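Local coordinates for membrane-associated protein VP24 (Marburg virus - Musoke, Kenya, 1980, PDB 4OR8) that may act as a minor matrix protein that takes part in assembly of the viral nucleocapsid and in budding of the virion, at residues Pro127-Arg130 against Ser131-Met135; Ser137-Leu140 against Leu141-Thr145; Val171-Phe174 against Phe175-Phe179. One frame throughout, in Å; residues are numbered along the deposited sequence.

Contact 1 of 3, residues Pro127-Arg130 against Ser131-Met135; sequences PGFR and SIVHM
Phe129 and Val133 meet one turn apart at the start of helix 127-142. The contact is an i to i+4 CH-pi pair. Val133 CG2 sits over one face of the Phe129 ring, 3.9 Å from its centroid and displaced toward the rim on the CE2 side. The Phe129 ring gets there because CG lies anti to the backbone N (chi1 -180°), which carries it out beside its own carbonyl carbon and forward along the helix. Ile132 approaches the same ring obliquely, with Phe129 CD1 4.2 Å from Ile132 CB. Tyr158 of helix 152-158 and Met163 and Leu167 of helix 161-178 touch the Phe129 side chain, so Phe129 lies at a buried junction of three helices. Arg130 turns away, and its NH2 bonds to Gln122 O. The backbone follows the alpha-helical pattern, with Val133 N bonded to Phe129 O at 2.8 Å and His134 N to Arg130 O at 3.0 Å. Ser131 folds its hydroxyl back onto the preceding turn. With OG between the backbone N and the carbonyl carbon (chi1 71°), Ser131 OG donates to Gly128 O at 2.7 Å.

Contact 2 of 3, residues Ser137-Leu140 against Leu141-Thr145; sequences SEWL and LLEVT
Trp139 and Thr145 are joined by a side-chain hydrogen bond where helix 127-142 gives way to the loop that follows. The indole N-H is the donor. Trp139 NE1 lies 3.0 Å from Thr145 OG1, which sits at the ring edge, only 4° out of the indole plane. A second, weak bond runs from Trp139 NE1 to Thr145 O at 3.3 Å. The single N-H thus faces two acceptors of one residue. Thr145 OG1 takes its place through a chi1 of 61°, which sets it between its own backbone N and carbonyl carbon.

One van der Waals contact is at the same ring. The Glu143 carboxylate comes to the edge of the indole, with Glu143 CD 3.4 Å from Trp139 CD1. Its plane stands 76° from that of the ring. A separate contact lies farther back, where Leu141 CD1 is 4.0 Å from Ser137 OG, whose hydroxyl bonds to Gly113 O.

Backbone bonds close the last turns. Leu141 N reaches Ser137 O at 3.0 Å, and Leu142 N reaches Glu138 O at 2.9 Å. Glu143 N still bonds to Trp139 O at 3.1 Å, but it lies well above the carbonyl plane. Glu143 is the first residue to leave helical backbone angles.

Arg109 of helix 104-115 bonds through NH2 to both Trp139 O and Thr145 O, and makes a cation-pi contact with Trp139. Its positive charge probably offsets the partial negative charge that collects at the C-terminal end of a helix, while the indole bond probably helps to hold the loop against the last turn.

Contact 3 of 3, residues Val171-Phe174 against Phe175-Phe179; sequences VKNF and FNKMF
Val171 O accepts the backbone N-H of Phe175 at 3.0 Å and also lies over one face of the Phe175 ring. This is the last part of helix 161-178, and the alpha-helical i to i+4 pattern holds from Phe175 N to Met178 N. Asn176 N bonds to Lys172 O at 2.9 Å, Lys177 N to Asn173 O at 3.0 Å, and Met178 N to Phe174 O at 3.1 Å. These four carbonyls are each satisfied by a main-chain donor one turn on. As the helix ends, Phe179 N turns to Asn176 O at 3.2 Å, and Lys177 O accepts from Thr180 OG1. Outside the helix, Lys177 NZ forms a salt bridge with Glu120. The lysine chain starts from a chi1 of 66°, which lays CG and CD back against the preceding turn and across the Phe174 side chain at about a right angle.

Val171 CG1 makes a CH-pi contact over the Phe175 face, 3.9 Å from the ring centroid, and the two side chains point the same way. Met178 forms a Met-aromatic contact with Phe174. Its SD approaches obliquely, 3.5 Å from Phe174 CE2. Phe175 and Met178 also pack on Leu111 of helix 104-115 and Leu243 of helix 240-244. The chemistry is divided: main-chain polarity is met mostly within the helix, the lysine charge is paired with a loop, and the rings and sulfur serve the buried interior.

Contacts 1 and 2 share helix 127-142; contact 3 is on helix 161-178, its centre about 20 Å from each of theirs. Contact 1 lies farthest out, with its centre about 20 Å from the chain's centre, against about 12 Å and 11 Å for contacts 2 and 3. Contact 2 includes exposed residues among those that touch, and contact 3 has none. Contacts 1 and 3 are alike in using a valine over a phenylalanine face four residues away. Contact 2 has no valine-ring pair and is led by a side-chain hydrogen bond from an indole. Helix 104-115 neighbours contacts 2 and 3; contact 1 meets helix 161-178, which carries contact 3.

Contact 1 of 3, residues Pro127-Arg130 against Ser131-Met135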
loop_
_atom_site.group_PDB
_atom_site.type_symbol
_atom_site.label_atom_id
_atom_site.label_comp_id
_atom_site.label_asym_id
_atom_site.label_seq_id
_atom_site.Cartn_x
_atom_site.Cartn_y
_atom_site.Cartn_z
ATOM N N PRO B 127 -9.319 -27.438 -21.977
ATOM C CA PRO B 127 -8.006 -28.092 -21.873
ATOM C C PRO B 127 -6.954 -27.532 -22.825
ATOM O O PRO B 127 -5.795 -27.385 -22.435
ATOM C CB PRO B 127 -8.316 -29.545 -22.234
ATOM C CG PRO B 127 -9.728 -29.726 -21.818
ATOM C CD PRO B 127 -10.406 -28.424 -22.117
ATOM N N GLY B 128 -7.354 -27.225 -24.054
ATOM C CA GLY B 128 -6.440 -26.647 -25.020
ATOM C C GLY B 128 -5.904 -25.305 -24.567
ATOM O O GLY B 128 -4.703 -25.049 -24.642
ATOM N N PHE B 129 -6.799 -24.446 -24.088
ATOM C CA PHE B 129 -6.415 -23.128 -23.597
ATOM C C PHE B 129 -5.716 -23.239 -22.248
ATOM O O PHE B 129 -4.868 -22.412 -21.906
ATOM C CB PHE B 129 -7.642 -22.225 -23.486
ATOM C CG PHE B 129 -7.336 -20.842 -22.989
ATOM C CD1 PHE B 129 -6.569 -19.971 -23.746
ATOM C CD2 PHE B 129 -7.827 -20.409 -21.768
ATOM C CE1 PHE B 129 -6.287 -18.695 -23.291
ATOM C CE2 PHE B 129 -7.551 -19.132 -21.309
ATOM C CZ PHE B 129 -6.778 -18.275 -22.072
ATOM N N ARG B 130 -6.078 -24.267 -21.484
ATOM C CA ARG B 130 -5.434 -24.529 -20.202
ATOM C C ARG B 130 -3.941 -24.772 -20.391
ATOM O O ARG B 130 -3.123 -24.310 -19.597
ATOM C CB ARG B 130 -6.079 -25.724 -19.500
ATOM C CG ARG B 130 -5.403 -26.095 -18.194
ATOM C CD ARG B 130 -6.038 -27.313 -17.546
ATOM N NE ARG B 130 -7.332 -27.012 -16.942
ATOM C CZ ARG B 130 -8.494 -27.476 -17.391
ATOM N NH1 ARG B 130 -8.527 -28.274 -18.450
ATOM N NH2 ARG B 130 -9.622 -27.150 -16.775
ATOM N N SER B 131 -3.593 -25.489 -21.453
ATOM C CA SER B 131 -2.194 -25.766 -21.754
ATOM C C SER B 131 -1.485 -24.509 -22.252
ATOM O O SER B 131 -0.279 -24.353 -22.064
ATOM C CB SER B 131 -2.069 -26.896 -22.779
ATOM O OG SER B 131 -2.490 -26.472 -24.062
ATOM N N ILE B 132 -2.237 -23.617 -22.892
ATOM C CA ILE B 132 -1.696 -22.327 -23.304
ATOM C C ILE B 132 -1.368 -21.490 -22.072
ATOM O O ILE B 132 -0.277 -20.924 -21.966
ATOM C CB ILE B 132 -2.677 -21.563 -24.210
ATOM C CG1 ILE B 132 -2.732 -22.215 -25.592
ATOM C CG2 ILE B 132 -2.268 -20.107 -24.339
ATOM C CD1 ILE B 132 -3.675 -21.529 -26.560
ATOM N N VAL B 133 -2.315 -21.432 -21.139
ATOM C CA VAL B 133 -2.118 -20.727 -19.877
ATOM C C VAL B 133 -0.883 -21.260 -19.154
ATOM O O VAL B 133 -0.141 -20.507 -18.522
ATOM C CB VAL B 133 -3.361 -20.840 -18.967
ATOM C CG1 VAL B 133 -3.074 -20.289 -17.579
ATOM C CG2 VAL B 133 -4.543 -20.110 -19.590
ATOM N N HIS B 134 -0.654 -22.562 -19.273
ATOM C CA HIS B 134 0.522 -23.181 -18.680
ATOM C C HIS B 134 1.804 -22.635 -19.300
ATOM O O HIS B 134 2.761 -22.319 -18.594
ATOM C CB HIS B 134 0.468 -24.698 -18.837
ATOM C CG HIS B 134 1.609 -25.409 -18.186
ATOM N ND1 HIS B 134 2.612 -26.022 -18.907
ATOM C CD2 HIS B 134 1.912 -25.604 -16.881
ATOM C CE1 HIS B 134 3.481 -26.566 -18.074
ATOM N NE2 HIS B 134 3.079 -26.327 -16.839
ATOM N N MET B 135 1.817 -22.525 -20.625
ATOM C CA MET B 135 2.954 -21.953 -21.333
ATOM C C MET B 135 3.174 -20.503 -20.921
ATOM O O MET B 135 4.308 -20.090 -20.680
ATOM C CB MET B 135 2.752 -22.045 -22.848
ATOM C CG MET B 135 3.007 -23.424 -23.433
ATOM S SD MET B 135 2.769 -23.488 -25.221
ATOM C CE MET B 135 0.988 -23.611 -25.339
#

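Contact 2 of 3, residues Ser137-Leu140 against Leu141-Thr145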
loop_
_atom_site.group_PDB
_atom_site.type_symbol
_atom_site.label_atom_id
_atom_site.label_comp_id
_atom_site.label_asym_id
_atom_site.label_seq_id
_atom_site.Cartn_x
_atom_site.Cartn_y
_atom_site.Cartn_z
ATOM N N SER B 137 2.244 -19.076 -18.135
ATOM C CA SER B 137 2.682 -19.068 -16.748
ATOM C C SER B 137 4.182 -19.315 -16.631
ATOM O O SER B 137 4.871 -18.621 -15.884
ATOM C CB SER B 137 1.908 -20.106 -15.937
ATOM O OG SER B 137 2.275 -20.045 -14.572
ATOM N N GLU B 138 4.683 -20.303 -17.370
ATOM C CA GLU B 138 6.108 -20.614 -17.358
ATOM C C GLU B 138 6.916 -19.450 -17.907
ATOM O O GLU B 138 7.996 -19.141 -17.406
ATOM C CB GLU B 138 6.403 -21.883 -18.161
ATOM C CG GLU B 138 6.023 -23.172 -17.452
ATOM C CD GLU B 138 6.411 -24.416 -18.237
ATOM O OE1 GLU B 138 6.758 -24.293 -19.432
ATOM O OE2 GLU B 138 6.367 -25.521 -17.654
ATOM N N TRP B 139 6.380 -18.807 -18.938
ATOM C CA TRP B 139 7.028 -17.658 -19.557
ATOM C C TRP B 139 7.159 -16.491 -18.581
ATOM O O TRP B 139 8.174 -15.795 -18.563
ATOM C CB TRP B 139 6.258 -17.228 -20.808
ATOM C CG TRP B 139 6.579 -15.847 -21.272
ATOM C CD1 TRP B 139 7.790 -15.384 -21.690
ATOM C CD2 TRP B 139 5.669 -14.746 -21.381
ATOM N NE1 TRP B 139 7.694 -14.060 -22.045
ATOM C CE2 TRP B 139 6.401 -13.644 -21.864
ATOM C CE3 TRP B 139 4.306 -14.584 -21.112
ATOM C CZ2 TRP B 139 5.820 -12.399 -22.085
ATOM C CZ3 TRP B 139 3.728 -13.346 -21.336
ATOM C CH2 TRP B 139 4.484 -12.270 -21.816
ATOM N N LEU B 140 6.133 -16.285 -17.762
ATOM C CA LEU B 140 6.152 -15.192 -16.799
ATOM C C LEU B 140 7.085 -15.478 -15.624
ATOM O O LEU B 140 7.734 -14.571 -15.105
ATOM C CB LEU B 140 4.739 -14.892 -16.300
ATOM C CG LEU B 140 3.785 -14.304 -17.340
ATOM C CD1 LEU B 140 2.349 -14.392 -16.863
ATOM C CD2 LEU B 140 4.164 -12.864 -17.641
ATOM N N LEU B 141 7.160 -16.739 -15.215
ATOM C CA LEU B 141 7.961 -17.110 -14.053
ATOM C C LEU B 141 9.447 -17.264 -14.367
ATOM O O LEU B 141 10.297 -16.909 -13.552
ATOM C CB LEU B 141 7.433 -18.405 -13.427
ATOM C CG LEU B 141 6.066 -18.344 -12.746
ATOM C CD1 LEU B 141 5.601 -19.733 -12.354
ATOM C CD2 LEU B 141 6.121 -17.439 -11.531
ATOM N N LEU B 142 9.760 -17.793 -15.545
ATOM C CA LEU B 142 11.140 -18.147 -15.871
ATOM C C LEU B 142 11.851 -17.147 -16.784
ATOM O O LEU B 142 13.079 -17.125 -16.845
ATOM C CB LEU B 142 11.193 -19.544 -16.493
ATOM C CG LEU B 142 10.651 -20.689 -15.638
ATOM C CD1 LEU B 142 10.717 -21.996 -16.405
ATOM C CD2 LEU B 142 11.421 -20.791 -14.333
ATOM N N GLU B 143 11.088 -16.323 -17.492
ATOM C CA GLU B 143 11.680 -15.400 -18.454
ATOM C C GLU B 143 11.420 -13.941 -18.103
ATOM O O GLU B 143 10.607 -13.631 -17.229
ATOM C CB GLU B 143 11.157 -15.691 -19.862
ATOM C CG GLU B 143 11.224 -17.155 -20.257
ATOM C CD GLU B 143 10.554 -17.427 -21.589
ATOM O OE1 GLU B 143 10.884 -16.733 -22.575
ATOM O OE2 GLU B 143 9.693 -18.331 -21.646
ATOM N N VAL B 144 12.122 -13.048 -18.793
ATOM C CA VAL B 144 11.942 -11.614 -18.612
ATOM C C VAL B 144 11.696 -10.956 -19.963
ATOM O O VAL B 144 11.639 -9.731 -20.071
ATOM C CB VAL B 144 13.167 -10.965 -17.943
ATOM C CG1 VAL B 144 13.368 -11.532 -16.543
ATOM C CG2 VAL B 144 14.413 -11.170 -18.797
ATOM N N THR B 145 11.553 -11.785 -20.990
ATOM C CA THR B 145 11.300 -11.306 -22.342
ATOM C C THR B 145 9.917 -10.674 -22.443
ATOM O O THR B 145 8.999 -11.047 -21.711
ATOM C CB THR B 145 11.413 -12.446 -23.360
ATOM O OG1 THR B 145 10.436 -13.450 -23.060
ATOM C CG2 THR B 145 12.802 -13.066 -23.300
#

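Contact 3 of 3, residues Val171-Phe174 against Phe175-Phe179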
loop_
_atom_site.group_PDB
_atom_site.type_symbol
_atom_site.label_atom_id
_atom_site.label_comp_id
_atom_site.label_asym_id
_atom_site.label_seq_id
_atom_site.Cartn_x
_atom_site.Cartn_y
_atom_site.Cartn_z
ATOM N N VAL B 171 -7.589 -13.629 -12.778
ATOM C CA VAL B 171 -6.443 -12.908 -12.232
ATOM C C VAL B 171 -6.893 -11.849 -11.230
ATOM O O VAL B 171 -6.274 -11.679 -10.176
ATOM C CB VAL B 171 -5.596 -12.260 -13.349
ATOM C CG1 VAL B 171 -4.520 -11.369 -12.760
ATOM C CG2 VAL B 171 -4.976 -13.332 -14.228
ATOM N N LYS B 172 -7.976 -11.148 -11.556
ATOM C CA LYS B 172 -8.558 -10.173 -10.638
ATOM C C LYS B 172 -9.005 -10.870 -9.359
ATOM O O LYS B 172 -8.845 -10.340 -8.257
ATOM C CB LYS B 172 -9.744 -9.451 -11.282
ATOM C CG LYS B 172 -9.364 -8.492 -12.397
ATOM C CD LYS B 172 -10.594 -7.912 -13.086
ATOM C CE LYS B 172 -11.344 -6.941 -12.186
ATOM N NZ LYS B 172 -10.552 -5.714 -11.900
ATOM N N ASN B 173 -9.561 -12.066 -9.518
ATOM C CA ASN B 173 -10.007 -12.861 -8.384
ATOM C C ASN B 173 -8.847 -13.262 -7.481
ATOM O O ASN B 173 -8.967 -13.246 -6.255
ATOM C CB ASN B 173 -10.765 -14.097 -8.871
ATOM C CG ASN B 173 -11.167 -15.020 -7.739
ATOM O OD1 ASN B 173 -10.572 -16.079 -7.549
ATOM N ND2 ASN B 173 -12.182 -14.624 -6.982
ATOM N N PHE B 174 -7.720 -13.613 -8.092
ATOM C CA PHE B 174 -6.534 -13.985 -7.331
ATOM C C PHE B 174 -5.967 -12.789 -6.579
ATOM O O PHE B 174 -5.517 -12.919 -5.444
ATOM C CB PHE B 174 -5.465 -14.578 -8.245
ATOM C CG PHE B 174 -4.216 -14.995 -7.523
ATOM C CD1 PHE B 174 -4.140 -16.233 -6.907
ATOM C CD2 PHE B 174 -3.116 -14.153 -7.462
ATOM C CE1 PHE B 174 -2.994 -16.624 -6.245
ATOM C CE2 PHE B 174 -1.967 -14.538 -6.801
ATOM C CZ PHE B 174 -1.905 -15.777 -6.191
ATOM N N PHE B 175 -5.981 -11.627 -7.224
ATOM C CA PHE B 175 -5.536 -10.399 -6.585
ATOM C C PHE B 175 -6.407 -10.125 -5.376
ATOM O O PHE B 175 -5.915 -9.743 -4.316
ATOM C CB PHE B 175 -5.631 -9.222 -7.555
ATOM C CG PHE B 175 -4.572 -9.221 -8.614
ATOM C CD1 PHE B 175 -3.413 -9.959 -8.456
ATOM C CD2 PHE B 175 -4.735 -8.477 -9.766
ATOM C CE1 PHE B 175 -2.436 -9.955 -9.432
ATOM C CE2 PHE B 175 -3.762 -8.467 -10.744
ATOM C CZ PHE B 175 -2.610 -9.208 -10.577
ATOM N N ASN B 176 -7.706 -10.334 -5.548
ATOM C CA ASN B 176 -8.671 -10.094 -4.488
ATOM C C ASN B 176 -8.481 -11.005 -3.280
ATOM O O ASN B 176 -8.647 -10.573 -2.137
ATOM C CB ASN B 176 -10.095 -10.230 -5.025
ATOM C CG ASN B 176 -11.139 -10.052 -3.946
ATOM O OD1 ASN B 176 -11.520 -8.928 -3.618
ATOM N ND2 ASN B 176 -11.608 -11.161 -3.382
ATOM N N LYS B 177 -8.141 -12.266 -3.525
ATOM C CA LYS B 177 -7.952 -13.198 -2.423
ATOM C C LYS B 177 -6.614 -12.961 -1.721
ATOM O O LYS B 177 -6.433 -13.349 -0.567
ATOM C CB LYS B 177 -8.110 -14.653 -2.881
ATOM C CG LYS B 177 -7.049 -15.143 -3.837
ATOM C CD LYS B 177 -7.581 -16.270 -4.714
ATOM C CE LYS B 177 -8.250 -17.362 -3.895
ATOM N NZ LYS B 177 -8.753 -18.470 -4.760
ATOM N N MET B 178 -5.688 -12.306 -2.414
ATOM C CA MET B 178 -4.424 -11.903 -1.805
ATOM C C MET B 178 -4.654 -10.860 -0.718
ATOM O O MET B 178 -3.890 -10.767 0.243
ATOM C CB MET B 178 -3.480 -11.332 -2.856
ATOM C CG MET B 178 -2.875 -12.358 -3.788
ATOM S SD MET B 178 -1.686 -11.565 -4.888
ATOM C CE MET B 178 -0.617 -10.779 -3.691
ATOM N N PHE B 179 -5.710 -10.071 -0.879
ATOM C CA PHE B 179 -6.065 -9.066 0.113
ATOM C C PHE B 179 -6.816 -9.660 1.301
ATOM O O PHE B 179 -7.144 -8.954 2.255
ATOM C CB PHE B 179 -6.866 -7.933 -0.525
ATOM C CG PHE B 179 -6.021 -6.976 -1.306
ATOM C CD1 PHE B 179 -5.337 -5.959 -0.663
ATOM C CD2 PHE B 179 -5.896 -7.097 -2.679
ATOM C CE1 PHE B 179 -4.551 -5.078 -1.374
ATOM C CE2 PHE B 179 -5.109 -6.217 -3.396
ATOM C CZ PHE B 179 -4.435 -5.205 -2.742
#